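Aspartate aminotransferase (Plasmodium falciparum, PDB 3K7Y) probably catalyses, with pyridoxal 5'-phosphate as cofactor and as a homodimer, the reversible transfer of an amino group between L-aspartate and 2-oxoglutarate, giving oxaloacetate and L-glutamate. Local coordinates at residues L117-V122 and F275-F280; F111-F116 and S242-F247; L17-E22 and H367-H372; I373-I376 and R380-V383. All blocks are in the same frame, centred on the assembly; numbering follows the deposited sequence.

Contact 1. Residues L117-V122 and F275-F280; sequences LKMLNV and FNNLCF
Met119 reaches across to Asn277 and Phe280 on helix 268-283, and nearly everything in this contact hangs on its side chain. It springs from the turn at the C-terminal reaches of helix 105-118, where Leu120 N bonds back to Leu117 O at 2.9 Å. Its CB already points at the facing helix, but CB and CG only carry the chain over the gap. A bend at chi2 (-108°) turns SD onto the Asn277 side, and CE at the tip does the touching. That methyl lies 4.1 Å from Phe280 CD1, approaching the ring obliquely, and the two side chains run at about a right angle to each other. The amide end of Asn277 also borders CE. Phe280 is brought to the spot because its CG stands anti to the backbone N (chi1 -174°), which swings the ring towards the methionine. Only 111 Å² is buried between the two segments, with Met119 giving the largest share, 62 Å². Deeper in, Asn277 and Leu278 rest on Phe116 of helix 105-118. From the other subunit, Ile11 packs on both Asn277 and Phe280, while Leu4 of that subunit lies on Leu120. The turn after helix 105-118 thus reaches helix 268-283 through one thioether, beside the closer packing at Phe116, under the N-terminal segment of the partner chain, an exchange of N-terminal arms familiar from dimeric aspartate aminotransferases of fold type I.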
loop_
_atom_site.group_PDB
_atom_site.type_symbol
_atom_site.label_atom_id
_atom_site.label_comp_id
_atom_site.label_asym_id
_atom_site.label_seq_id
_atom_site.Cartn_x
_atom_site.Cartn_y
_atom_site.Cartn_z
ATOM N N LEU A 117 -6.154 14.254 -8.276
ATOM C CA LEU A 117 -6.180 15.296 -9.278
ATOM C C LEU A 117 -7.021 14.901 -10.495
ATOM O O LEU A 117 -7.708 15.757 -11.052
ATOM C CB LEU A 117 -4.762 15.752 -9.661
ATOM C CG LEU A 117 -3.883 16.403 -8.569
ATOM C CD1 LEU A 117 -2.647 17.024 -9.155
ATOM C CD2 LEU A 117 -4.627 17.458 -7.729
ATOM N N LYS A 118 -6.998 13.625 -10.898
ATOM C CA LYS A 118 -7.853 13.170 -12.021
ATOM C C LYS A 118 -9.295 13.396 -11.645
ATOM O O LYS A 118 -10.144 13.645 -12.491
ATOM C CB LYS A 118 -7.626 11.692 -12.388
ATOM C CG LYS A 118 -7.047 11.440 -13.790
ATOM C CD LYS A 118 -8.096 11.644 -14.905
ATOM C CE LYS A 118 -7.556 11.300 -16.321
ATOM N NZ LYS A 118 -6.541 12.262 -16.899
ATOM N N MET A 119 -9.536 13.328 -10.347
ATOM C CA MET A 119 -10.835 13.560 -9.765
ATOM C C MET A 119 -11.397 14.920 -10.092
ATOM O O MET A 119 -12.603 15.110 -10.051
ATOM C CB MET A 119 -10.711 13.443 -8.264
ATOM C CG MET A 119 -11.381 12.243 -7.699
ATOM S SD MET A 119 -12.826 12.817 -6.834
ATOM C CE MET A 119 -13.206 11.326 -5.912
ATOM N N LEU A 120 -10.515 15.863 -10.403
ATOM C CA LEU A 120 -10.911 17.247 -10.661
ATOM C C LEU A 120 -10.739 17.614 -12.150
ATOM O O LEU A 120 -10.797 16.750 -13.027
ATOM C CB LEU A 120 -10.150 18.208 -9.715
ATOM C CG LEU A 120 -10.078 17.836 -8.212
ATOM C CD1 LEU A 120 -9.083 18.681 -7.441
ATOM C CD2 LEU A 120 -11.432 17.886 -7.508
ATOM N N ASN A 121 -10.566 18.900 -12.429
ATOM C CA ASN A 121 -10.330 19.382 -13.796
ATOM C C ASN A 121 -8.835 19.615 -13.966
ATOM O O ASN A 121 -8.387 20.761 -14.192
ATOM C CB ASN A 121 -11.134 20.684 -14.080
ATOM C CG ASN A 121 -10.954 21.228 -15.531
ATOM O OD1 ASN A 121 -11.196 22.415 -15.793
ATOM N ND2 ASN A 121 -10.533 20.360 -16.459
ATOM N N VAL A 122 -8.060 18.540 -13.827
ATOM C CA VAL A 122 -6.614 18.669 -13.866
ATOM C C VAL A 122 -6.070 17.899 -15.063
ATOM O O VAL A 122 -5.929 16.680 -15.025
ATOM C CB VAL A 122 -5.970 18.250 -12.536
ATOM C CG1 VAL A 122 -4.505 18.579 -12.545
ATOM C CG2 VAL A 122 -6.629 18.964 -11.377
ATOM N N PHE A 275 -11.262 14.917 2.964
ATOM C CA PHE A 275 -11.033 13.693 3.705
ATOM C C PHE A 275 -11.862 12.542 3.145
ATOM O O PHE A 275 -11.311 11.487 2.822
ATOM C CB PHE A 275 -11.324 13.891 5.185
ATOM C CG PHE A 275 -10.860 12.755 6.045
ATOM C CD1 PHE A 275 -9.500 12.537 6.257
ATOM C CD2 PHE A 275 -11.779 11.902 6.648
ATOM C CE1 PHE A 275 -9.058 11.480 7.065
ATOM C CE2 PHE A 275 -11.352 10.846 7.459
ATOM C CZ PHE A 275 -9.989 10.636 7.667
ATOM N N ASN A 276 -13.174 12.757 3.016
ATOM C CA ASN A 276 -14.076 11.745 2.462
ATOM C C ASN A 276 -13.710 11.349 1.034
ATOM O O ASN A 276 -13.688 10.161 0.711
ATOM C CB ASN A 276 -15.547 12.173 2.566
ATOM C CG ASN A 276 -16.156 11.915 3.965
ATOM O OD1 ASN A 276 -15.783 10.972 4.666
ATOM N ND2 ASN A 276 -17.111 12.755 4.359
ATOM N N ASN A 277 -13.394 12.336 0.197
ATOM C CA ASN A 277 -12.841 12.081 -1.136
ATOM C C ASN A 277 -11.607 11.181 -1.098
ATOM O O ASN A 277 -11.471 10.260 -1.906
ATOM C CB ASN A 277 -12.467 13.385 -1.834
ATOM C CG ASN A 277 -13.655 14.312 -2.033
ATOM O OD1 ASN A 277 -13.882 15.247 -1.248
ATOM N ND2 ASN A 277 -14.404 14.074 -3.103
ATOM N N LEU A 278 -10.709 11.447 -0.161
ATOM C CA LEU A 278 -9.490 10.664 -0.100
ATOM C C LEU A 278 -9.779 9.239 0.345
ATOM O O LEU A 278 -9.333 8.294 -0.307
ATOM C CB LEU A 278 -8.418 11.341 0.754
ATOM C CG LEU A 278 -7.905 12.678 0.198
ATOM C CD1 LEU A 278 -6.722 13.226 0.983
ATOM C CD2 LEU A 278 -7.566 12.588 -1.297
ATOM N N CYS A 279 -10.552 9.082 1.417
ATOM C CA CYS A 279 -10.938 7.747 1.889
ATOM C C CYS A 279 -11.581 6.979 0.765
ATOM O O CYS A 279 -11.233 5.830 0.487
ATOM C CB CYS A 279 -11.909 7.839 3.058
ATOM S SG CYS A 279 -11.128 8.516 4.512
ATOM N N PHE A 280 -12.511 7.649 0.110
ATOM C CA PHE A 280 -13.147 7.115 -1.059
ATOM C C PHE A 280 -12.101 6.604 -2.045
ATOM O O PHE A 280 -12.014 5.399 -2.292
ATOM C CB PHE A 280 -14.004 8.186 -1.702
ATOM C CG PHE A 280 -14.806 7.684 -2.837
ATOM C CD1 PHE A 280 -14.323 7.789 -4.143
ATOM C CD2 PHE A 280 -16.041 7.076 -2.610
ATOM C CE1 PHE A 280 -15.073 7.313 -5.213
ATOM C CE2 PHE A 280 -16.794 6.596 -3.666
ATOM C CZ PHE A 280 -16.308 6.708 -4.975
#

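Contact 2. Residues F111-F116 and S242-F247; sequences FVLLEF and SVCQSF. With PLP (pyridoxal-5'-phosphate), chain B.
Leu113 on helix 105-118 faces Cys244 on strand 241-246 with their CA atoms 8.4 Å apart; the helix lies over the strand, and only side chains bridge the gap. Along the strand Ser242 and Cys244 direct their CB atoms to the helix, while Val243 between them points to the other side of the sheet. Leu113 answers from the helix: a chi1 of 176° swings CG out opposite the backbone N, and the branch ending in CD2 reaches the strand. This methyl sits 4.0 Å from Cys244 SG and 4.2 Å from Ser242 CB, so it straddles two successive residues of one sheet face. The contact is small and wholly buried, 114 Å² in all, and its chemistry is methyl against thiol and methylene. Two residues further on, the strand turns from packing to cofactor binding. Ser246 OG donates a hydrogen bond of 2.9 Å to O1P of pyridoxal phosphate, and Ser246 OG in turn accepts a bond from the backbone N of Ser248, so two bonds fix its rotation. Thr107 N, at the beginning of helix 105-118, also binds the cofactor, so helix and strand both lead to it. In the sheet, strand 241-246 runs parallel to 209-214 on one side and antiparallel to 258-264 on the other. The helix is flanked by helix 133-140, which Leu114 touches, and by Ile281 of helix 268-283 beside Val112; Phe111 makes a T-shaped pair with Phe285 of the second subunit.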
loop_
_atom_site.group_PDB
_atom_site.type_symbol
_atom_site.label_atom_id
_atom_site.label_comp_id
_atom_site.label_asym_id
_atom_site.label_seq_id
_atom_site.Cartn_x
_atom_site.Cartn_y
_atom_site.Cartn_z
ATOM N N PHE A 111 1.096 9.193 -5.597
ATOM C CA PHE A 111 0.038 8.580 -6.396
ATOM C C PHE A 111 -1.391 8.840 -5.933
ATOM O O PHE A 111 -2.215 9.112 -6.788
ATOM C CB PHE A 111 0.284 7.102 -6.634
ATOM C CG PHE A 111 -0.570 6.203 -5.835
ATOM C CD1 PHE A 111 -0.008 5.402 -4.862
ATOM C CD2 PHE A 111 -1.937 6.107 -6.093
ATOM C CE1 PHE A 111 -0.800 4.509 -4.138
ATOM C CE2 PHE A 111 -2.740 5.238 -5.386
ATOM C CZ PHE A 111 -2.175 4.434 -4.400
ATOM N N VAL A 112 -1.699 8.787 -4.631
ATOM C CA VAL A 112 -3.088 9.071 -4.213
ATOM C C VAL A 112 -3.464 10.482 -4.612
ATOM O O VAL A 112 -4.603 10.731 -5.028
ATOM C CB VAL A 112 -3.411 8.908 -2.690
ATOM C CG1 VAL A 112 -4.889 9.302 -2.417
ATOM C CG2 VAL A 112 -3.183 7.478 -2.202
ATOM N N LEU A 113 -2.506 11.401 -4.495
ATOM C CA LEU A 113 -2.742 12.788 -4.887
ATOM C C LEU A 113 -3.001 12.929 -6.370
ATOM O O LEU A 113 -3.845 13.726 -6.783
ATOM C CB LEU A 113 -1.572 13.670 -4.499
ATOM C CG LEU A 113 -1.666 15.116 -4.937
ATOM C CD1 LEU A 113 -2.886 15.804 -4.315
ATOM C CD2 LEU A 113 -0.391 15.810 -4.524
ATOM N N LEU A 114 -2.279 12.162 -7.176
ATOM C CA LEU A 114 -2.519 12.204 -8.607
ATOM C C LEU A 114 -3.884 11.605 -8.903
ATOM O O LEU A 114 -4.647 12.147 -9.705
ATOM C CB LEU A 114 -1.407 11.510 -9.379
ATOM C CG LEU A 114 -0.028 12.181 -9.395
ATOM C CD1 LEU A 114 0.983 11.234 -9.974
ATOM C CD2 LEU A 114 -0.043 13.440 -10.205
ATOM N N GLU A 115 -4.218 10.513 -8.225
ATOM C CA GLU A 115 -5.559 9.951 -8.371
ATOM C C GLU A 115 -6.555 11.023 -7.973
ATOM O O GLU A 115 -7.635 11.119 -8.552
ATOM C CB GLU A 115 -5.773 8.669 -7.546
ATOM C CG GLU A 115 -5.102 7.421 -8.078
ATOM C CD GLU A 115 -5.503 7.036 -9.507
ATOM O OE1 GLU A 115 -5.171 5.903 -9.934
ATOM O OE2 GLU A 115 -6.132 7.844 -10.230
ATOM N N PHE A 116 -6.172 11.848 -7.002
ATOM C CA PHE A 116 -7.075 12.890 -6.506
ATOM C C PHE A 116 -7.204 14.039 -7.489
ATOM O O PHE A 116 -8.226 14.714 -7.524
ATOM C CB PHE A 116 -6.647 13.423 -5.132
ATOM C CG PHE A 116 -7.537 14.521 -4.615
ATOM C CD1 PHE A 116 -8.901 14.299 -4.422
ATOM C CD2 PHE A 116 -7.017 15.776 -4.335
ATOM C CE1 PHE A 116 -9.740 15.301 -3.946
ATOM C CE2 PHE A 116 -7.848 16.801 -3.853
ATOM C CZ PHE A 116 -9.222 16.558 -3.658
ATOM N N SER A 242 0.085 21.501 -1.398
ATOM C CA SER A 242 0.100 20.114 -0.962
ATOM C C SER A 242 1.497 19.622 -0.679
ATOM O O SER A 242 2.475 20.111 -1.266
ATOM C CB SER A 242 -0.527 19.220 -2.013
ATOM O OG SER A 242 -1.918 19.294 -1.918
ATOM N N VAL A 243 1.593 18.634 0.207
ATOM C CA VAL A 243 2.894 18.085 0.557
ATOM C C VAL A 243 2.876 16.551 0.544
ATOM O O VAL A 243 2.051 15.919 1.222
ATOM C CB VAL A 243 3.398 18.608 1.933
ATOM C CG1 VAL A 243 4.877 18.302 2.104
ATOM C CG2 VAL A 243 3.155 20.105 2.087
ATOM N N CYS A 244 3.775 15.967 -0.248
ATOM C CA CYS A 244 4.048 14.544 -0.176
ATOM C C CYS A 244 5.327 14.378 0.605
ATOM O O CYS A 244 6.356 14.952 0.245
ATOM C CB CYS A 244 4.198 13.954 -1.572
ATOM S SG CYS A 244 2.719 14.197 -2.586
ATOM N N GLN A 245 5.266 13.583 1.665
ATOM C CA GLN A 245 6.366 13.472 2.616
ATOM C C GLN A 245 6.749 12.016 2.817
ATOM O O GLN A 245 5.889 11.189 3.114
ATOM C CB GLN A 245 5.933 14.126 3.918
ATOM C CG GLN A 245 6.525 13.621 5.225
ATOM C CD GLN A 245 6.262 14.608 6.368
ATOM O OE1 GLN A 245 6.833 14.510 7.455
ATOM N NE2 GLN A 245 5.413 15.584 6.105
ATOM N N SER A 246 8.032 11.707 2.615
ATOM C CA SER A 246 8.566 10.368 2.818
ATOM C C SER A 246 9.494 10.354 4.005
ATOM O O SER A 246 10.185 11.340 4.268
ATOM C CB SER A 246 9.347 9.904 1.595
ATOM O OG SER A 246 10.043 8.695 1.881
ATOM N N PHE A 247 9.516 9.227 4.709
ATOM C CA PHE A 247 10.406 9.025 5.839
ATOM C C PHE A 247 11.287 7.840 5.521
ATOM O O PHE A 247 11.831 7.194 6.432
ATOM C CB PHE A 247 9.616 8.679 7.082
ATOM C CG PHE A 247 8.607 9.699 7.479
ATOM C CD1 PHE A 247 8.985 10.869 8.121
ATOM C CD2 PHE A 247 7.255 9.467 7.268
ATOM C CE1 PHE A 247 8.024 11.802 8.529
ATOM C CE2 PHE A 247 6.296 10.397 7.669
ATOM C CZ PHE A 247 6.680 11.560 8.300
HETATM N N1 PLP B . 10.187 11.740 -4.187
HETATM C C2 PLP B . 11.545 11.795 -4.369
HETATM C C2A PLP B . 12.130 13.037 -4.924
HETATM C C3 PLP B . 12.335 10.708 -4.024
HETATM O O3 PLP B . 13.696 10.768 -4.188
HETATM C C4 PLP B . 11.741 9.556 -3.505
HETATM C C4A PLP B . 12.650 8.470 -3.016
HETATM O O4A PLP B . 12.979 8.452 -1.822
HETATM C C5 PLP B . 10.349 9.492 -3.307
HETATM C C6 PLP B . 9.582 10.603 -3.667
HETATM C C5A PLP B . 9.598 8.274 -2.762
HETATM O O4P PLP B . 10.089 7.706 -1.560
HETATM P P PLP B . 9.475 6.317 -0.993
HETATM O O1P PLP B . 9.597 6.239 0.502
HETATM O O2P PLP B . 10.292 5.167 -1.519
HETATM O O3P PLP B . 8.020 6.256 -1.399
#

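Contact 3. Residues L17-E22 and H367-H372; sequences LKTARE and HLKTHH
Lys369 and Glu22 point their side chains at each other's backbone; the two chains come from facing sides and cross at a slant, methylene to methylene. The lysine comes out of the loop before strand 373-374 almost fully stretched through its middle (chi2 175°, chi3 -178°), heading for helix 15-23. Glu22 leaves that helix to meet it. Its chi1 of -176° extends CG away from the backbone N and offers this methylene to the lysine, and Glu22 CG lies 4.3 Å from Lys369 CD. The bend that follows at chi2 then carries the carboxylate away from the ammonium, leaving Glu22 OE1 6.5 Å from Lys369 NZ. The lysine runs on past the glutamate, and its tip ends by Thr19, one helical turn earlier, where Lys369 NZ is 4.3 Å from Thr19 OG1. That is a neighbouring position and no more: the threonine hydroxyl is hydrogen-bonded to the backbone O of Asn15 inside its own helix, and Lys369 NZ has its salt bridge with Glu366. Tyr374 touches all three of these side chains. In the loop itself Thr370 OG1 makes a weak hydrogen bond to His367 O at 3.3 Å, and the same hydroxyl stands 3.5 Å above the ring of His371, over its centre. The N-terminal helix is therefore joined to this loop, some 345 residues along the chain, by methylenes although the residues are charged; Glu22 and Lys369 may still attract each other at long range, but the ammonium is held chiefly from its own loop.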
loop_
_atom_site.group_PDB
_atom_site.type_symbol
_atom_site.label_atom_id
_atom_site.label_comp_id
_atom_site.label_asym_id
_atom_site.label_seq_id
_atom_site.Cartn_x
_atom_site.Cartn_y
_atom_site.Cartn_z
ATOM N N LEU A 17 16.676 0.552 -12.384
ATOM C CA LEU A 17 16.639 -0.908 -12.212
ATOM C C LEU A 17 17.526 -1.735 -13.155
ATOM O O LEU A 17 18.089 -2.739 -12.725
ATOM C CB LEU A 17 15.199 -1.439 -12.228
ATOM C CG LEU A 17 14.651 -1.889 -10.869
ATOM C CD1 LEU A 17 14.314 -0.704 -9.978
ATOM C CD2 LEU A 17 13.446 -2.808 -11.034
ATOM N N LYS A 18 17.652 -1.335 -14.420
ATOM C CA LYS A 18 18.605 -1.991 -15.331
ATOM C C LYS A 18 19.961 -2.079 -14.637
ATOM O O LYS A 18 20.752 -2.995 -14.889
ATOM C CB LYS A 18 18.804 -1.209 -16.638
ATOM C CG LYS A 18 17.584 -0.530 -17.238
ATOM C CD LYS A 18 18.016 0.548 -18.226
ATOM C CE LYS A 18 16.841 1.360 -18.723
ATOM N NZ LYS A 18 17.312 2.653 -19.279
ATOM N N THR A 19 20.212 -1.099 -13.767
ATOM C CA THR A 19 21.466 -0.963 -13.040
ATOM C C THR A 19 21.443 -1.812 -11.774
ATOM O O THR A 19 22.433 -2.466 -11.455
ATOM C CB THR A 19 21.758 0.520 -12.689
ATOM O OG1 THR A 19 21.680 1.317 -13.876
ATOM C CG2 THR A 19 23.141 0.681 -12.085
ATOM N N ALA A 20 20.316 -1.799 -11.058
ATOM C CA ALA A 20 20.147 -2.615 -9.846
ATOM C C ALA A 20 20.388 -4.094 -10.159
ATOM O O ALA A 20 21.032 -4.811 -9.383
ATOM C CB ALA A 20 18.759 -2.403 -9.238
ATOM N N ARG A 21 19.866 -4.526 -11.306
ATOM C CA ARG A 21 20.215 -5.816 -11.884
ATOM C C ARG A 21 21.727 -5.913 -11.896
ATOM O O ARG A 21 22.308 -6.722 -11.175
ATOM C CB ARG A 21 19.663 -5.962 -13.319
ATOM C CG ARG A 21 18.224 -6.496 -13.407
ATOM C CD ARG A 21 17.812 -6.870 -14.835
ATOM N NE ARG A 21 16.583 -7.672 -14.851
ATOM C CZ ARG A 21 16.102 -8.323 -15.913
ATOM N NH1 ARG A 21 16.740 -8.281 -17.080
ATOM N NH2 ARG A 21 14.977 -9.027 -15.810
ATOM N N GLU A 22 22.349 -5.037 -12.679
ATOM C CA GLU A 22 23.786 -5.079 -12.915
ATOM C C GLU A 22 24.686 -5.134 -11.659
ATOM O O GLU A 22 25.677 -5.877 -11.648
ATOM C CB GLU A 22 24.208 -3.946 -13.863
ATOM C CG GLU A 22 25.690 -3.953 -14.262
ATOM C CD GLU A 22 26.186 -5.289 -14.821
ATOM O OE1 GLU A 22 27.086 -5.259 -15.694
ATOM O OE2 GLU A 22 25.697 -6.363 -14.404
ATOM N N HIS A 367 31.352 2.657 -19.438
ATOM C CA HIS A 367 32.760 2.290 -19.376
ATOM C C HIS A 367 33.207 2.137 -17.933
ATOM O O HIS A 367 34.203 1.477 -17.652
ATOM C CB HIS A 367 33.658 3.307 -20.090
ATOM C CG HIS A 367 34.891 2.691 -20.665
ATOM N ND1 HIS A 367 35.733 1.885 -19.924
ATOM C CD2 HIS A 367 35.401 2.715 -21.920
ATOM C CE1 HIS A 367 36.718 1.455 -20.693
ATOM N NE2 HIS A 367 36.540 1.943 -21.910
ATOM N N LEU A 368 32.472 2.760 -17.024
ATOM C CA LEU A 368 32.782 2.688 -15.613
ATOM C C LEU A 368 32.355 1.353 -15.049
ATOM O O LEU A 368 32.527 1.094 -13.858
ATOM C CB LEU A 368 32.061 3.801 -14.856
ATOM C CG LEU A 368 32.762 5.127 -14.529
ATOM C CD1 LEU A 368 31.831 6.016 -13.721
ATOM C CD2 LEU A 368 34.069 4.922 -13.775
ATOM N N LYS A 369 31.777 0.514 -15.906
ATOM C CA LYS A 369 31.306 -0.807 -15.501
ATOM C C LYS A 369 32.319 -1.904 -15.807
ATOM O O LYS A 369 32.304 -2.938 -15.145
ATOM C CB LYS A 369 29.927 -1.109 -16.094
ATOM C CG LYS A 369 28.821 -0.303 -15.414
ATOM C CD LYS A 369 27.429 -0.474 -16.029
ATOM C CE LYS A 369 26.422 0.415 -15.283
ATOM N NZ LYS A 369 25.329 0.961 -16.139
ATOM N N THR A 370 33.219 -1.662 -16.770
ATOM C CA THR A 370 34.341 -2.582 -17.047
ATOM C C THR A 370 35.228 -2.681 -15.805
ATOM O O THR A 370 35.811 -3.727 -15.510
ATOM C CB THR A 370 35.191 -2.203 -18.314
ATOM O OG1 THR A 370 36.163 -1.202 -17.993
ATOM C CG2 THR A 370 34.320 -1.697 -19.457
ATOM N N HIS A 371 35.329 -1.567 -15.094
ATOM C CA HIS A 371 35.767 -1.554 -13.710
ATOM C C HIS A 371 34.479 -1.730 -12.913
ATOM O O HIS A 371 33.384 -1.515 -13.438
ATOM C CB HIS A 371 36.436 -0.223 -13.400
ATOM C CG HIS A 371 37.231 0.315 -14.544
ATOM N ND1 HIS A 371 38.489 -0.152 -14.849
ATOM C CD2 HIS A 371 36.937 1.250 -15.478
ATOM C CE1 HIS A 371 38.949 0.491 -15.908
ATOM N NE2 HIS A 371 38.027 1.346 -16.309
ATOM N N HIS A 372 34.563 -2.125 -11.655
ATOM C CA HIS A 372 33.349 -2.664 -11.060
ATOM C C HIS A 372 32.568 -1.639 -10.238
ATOM O O HIS A 372 32.151 -1.885 -9.101
ATOM C CB HIS A 372 33.649 -4.012 -10.387
ATOM C CG HIS A 372 34.320 -4.982 -11.313
ATOM N ND1 HIS A 372 35.683 -5.199 -11.303
ATOM C CD2 HIS A 372 33.827 -5.730 -12.332
ATOM C CE1 HIS A 372 35.998 -6.064 -12.254
ATOM N NE2 HIS A 372 34.889 -6.404 -12.890
#

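Contact 4. Residues I373-I376 and R380-V383; sequences IYII and RINV
Beside the cofactor pocket, in the small domain, the chain doubles back so that Ile375 and Ile376 come down on Arg380 and Ile381. The backbones draw close, 5.5 Å between the CA atoms of Ile376 and Arg380, and isoleucine side chains make the contact, partly against the backbone of Arg380. Ile376 does most of it. Its CG1 lies anti to the carbonyl carbon (chi1 -51°), and CD1 enters the crook that the arginine makes by bending at chi3 (84°). There Ile376 CD1 meets Arg380 CB at 3.6 Å and approaches Arg380 NE, as well as the central carbon of the guanidinium, CZ, at 3.8 Å; it comes to that group obliquely. Ile375 takes the backbone side, its CG1 3.8 Å from Arg380 O and 4.5 Å from Ile381 CG1. The polar end of the arginine is engaged elsewhere: NH1 bonds to Asn185 OD1, NH2 to the backbone O of Ser35, and Phe355 makes a cation-pi contact. Asn185 uses its ND2 on pyridoxal phosphate, so the bond from Arg380 to OD1 is consistent with holding ND2 towards the cofactor, about 6 Å from the arginine side chain. Strand 373-374 pairs in parallel with 32-33, whereas 380-382 is antiparallel to 355-357, so the two segments, though close in sequence, belong to different small sheets; Ile16 of helix 15-23 also packs on Arg380.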
loop_
_atom_site.group_PDB
_atom_site.type_symbol
_atom_site.label_atom_id
_atom_site.label_comp_id
_atom_site.label_asym_id
_atom_site.label_seq_id
_atom_site.Cartn_x
_atom_site.Cartn_y
_atom_site.Cartn_z
ATOM N N ILE A 373 32.345 -0.489 -10.874
ATOM C CA ILE A 373 31.618 0.630 -10.263
ATOM C C ILE A 373 30.341 1.034 -11.022
ATOM O O ILE A 373 30.384 1.314 -12.225
ATOM C CB ILE A 373 32.525 1.870 -10.065
ATOM C CG1 ILE A 373 31.646 3.097 -9.791
ATOM C CG2 ILE A 373 33.482 2.062 -11.243
ATOM C CD1 ILE A 373 32.163 4.408 -10.326
ATOM N N TYR A 374 29.216 1.082 -10.306
ATOM C CA TYR A 374 27.909 1.355 -10.930
ATOM C C TYR A 374 27.266 2.691 -10.521
ATOM O O TYR A 374 27.277 3.085 -9.356
ATOM C CB TYR A 374 26.936 0.164 -10.759
ATOM C CG TYR A 374 27.587 -1.157 -11.077
ATOM C CD1 TYR A 374 28.132 -1.944 -10.064
ATOM C CD2 TYR A 374 27.696 -1.606 -12.391
ATOM C CE1 TYR A 374 28.759 -3.160 -10.349
ATOM C CE2 TYR A 374 28.329 -2.827 -12.697
ATOM C CZ TYR A 374 28.857 -3.598 -11.668
ATOM O OH TYR A 374 29.477 -4.806 -11.935
ATOM N N ILE A 375 26.678 3.345 -11.518
ATOM C CA ILE A 375 26.333 4.765 -11.504
ATOM C C ILE A 375 25.133 4.924 -12.445
ATOM O O ILE A 375 25.028 4.182 -13.408
ATOM C CB ILE A 375 27.548 5.567 -12.036
ATOM C CG1 ILE A 375 27.161 6.941 -12.575
ATOM C CG2 ILE A 375 28.222 4.783 -13.163
ATOM C CD1 ILE A 375 28.017 7.404 -13.747
ATOM N N ILE A 376 24.233 5.867 -12.183
ATOM C CA ILE A 376 23.070 6.034 -13.066
ATOM C C ILE A 376 23.448 6.634 -14.444
ATOM O O ILE A 376 24.386 7.421 -14.570
ATOM C CB ILE A 376 21.900 6.822 -12.388
ATOM C CG1 ILE A 376 21.544 6.219 -11.022
ATOM C CG2 ILE A 376 20.652 6.873 -13.280
ATOM C CD1 ILE A 376 22.088 7.046 -9.806
ATOM N N ARG A 380 23.942 10.940 -12.058
ATOM C CA ARG A 380 23.621 10.924 -10.605
ATOM C C ARG A 380 24.500 9.967 -9.785
ATOM O O ARG A 380 24.850 8.870 -10.243
ATOM C CB ARG A 380 22.146 10.604 -10.356
ATOM C CG ARG A 380 21.702 10.894 -8.921
ATOM C CD ARG A 380 20.268 10.446 -8.624
ATOM N NE ARG A 380 20.167 9.028 -8.264
ATOM C CZ ARG A 380 19.033 8.410 -7.937
ATOM N NH1 ARG A 380 17.876 9.071 -7.916
ATOM N NH2 ARG A 380 19.054 7.117 -7.619
ATOM N N ILE A 381 24.846 10.363 -8.565
ATOM C CA ILE A 381 25.839 9.612 -7.803
ATOM C C ILE A 381 25.515 9.504 -6.338
ATOM O O ILE A 381 25.449 10.513 -5.631
ATOM C CB ILE A 381 27.211 10.252 -7.950
ATOM C CG1 ILE A 381 28.004 9.546 -9.035
ATOM C CG2 ILE A 381 27.995 10.231 -6.646
ATOM C CD1 ILE A 381 29.207 10.352 -9.428
ATOM N N ASN A 382 25.341 8.271 -5.885
ATOM C CA ASN A 382 25.138 8.012 -4.481
ATOM C C ASN A 382 26.437 8.270 -3.716
ATOM O O ASN A 382 27.363 7.452 -3.738
ATOM C CB ASN A 382 24.636 6.586 -4.261
ATOM C CG ASN A 382 24.005 6.407 -2.907
ATOM O OD1 ASN A 382 23.364 7.319 -2.397
ATOM N ND2 ASN A 382 24.184 5.233 -2.306
ATOM N N VAL A 383 26.499 9.426 -3.057
ATOM C CA VAL A 383 27.694 9.860 -2.354
ATOM C C VAL A 383 27.920 9.014 -1.118
ATOM O O VAL A 383 29.048 8.665 -0.805
ATOM C CB VAL A 383 27.620 11.358 -1.983
ATOM C CG1 VAL A 383 28.609 11.700 -0.881
ATOM C CG2 VAL A 383 27.887 12.220 -3.207
#

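The four contacts form two clusters. Contacts 1 and 2 share helix 105-118 in the large domain and touch each other; contact 2 is buried between helix and sheet, whereas contact 1 is partly covered at the dimer boundary. Contacts 3 and 4 belong to the small domain and meet chiefly round Tyr374 and Leu368; contact 3 lies nearer the surface, contact 4 in the interior. Contacts 1, 2 and 3 reach the second subunit. Sulfur and methyl packing marks the first pair; in the second, aliphatic groups lie against charged stems, methylene on methylene in contact 3, isoleucine on arginine in contact 4. Contacts 2 and 4 approach the cofactor site from opposite sides of the chain's centre.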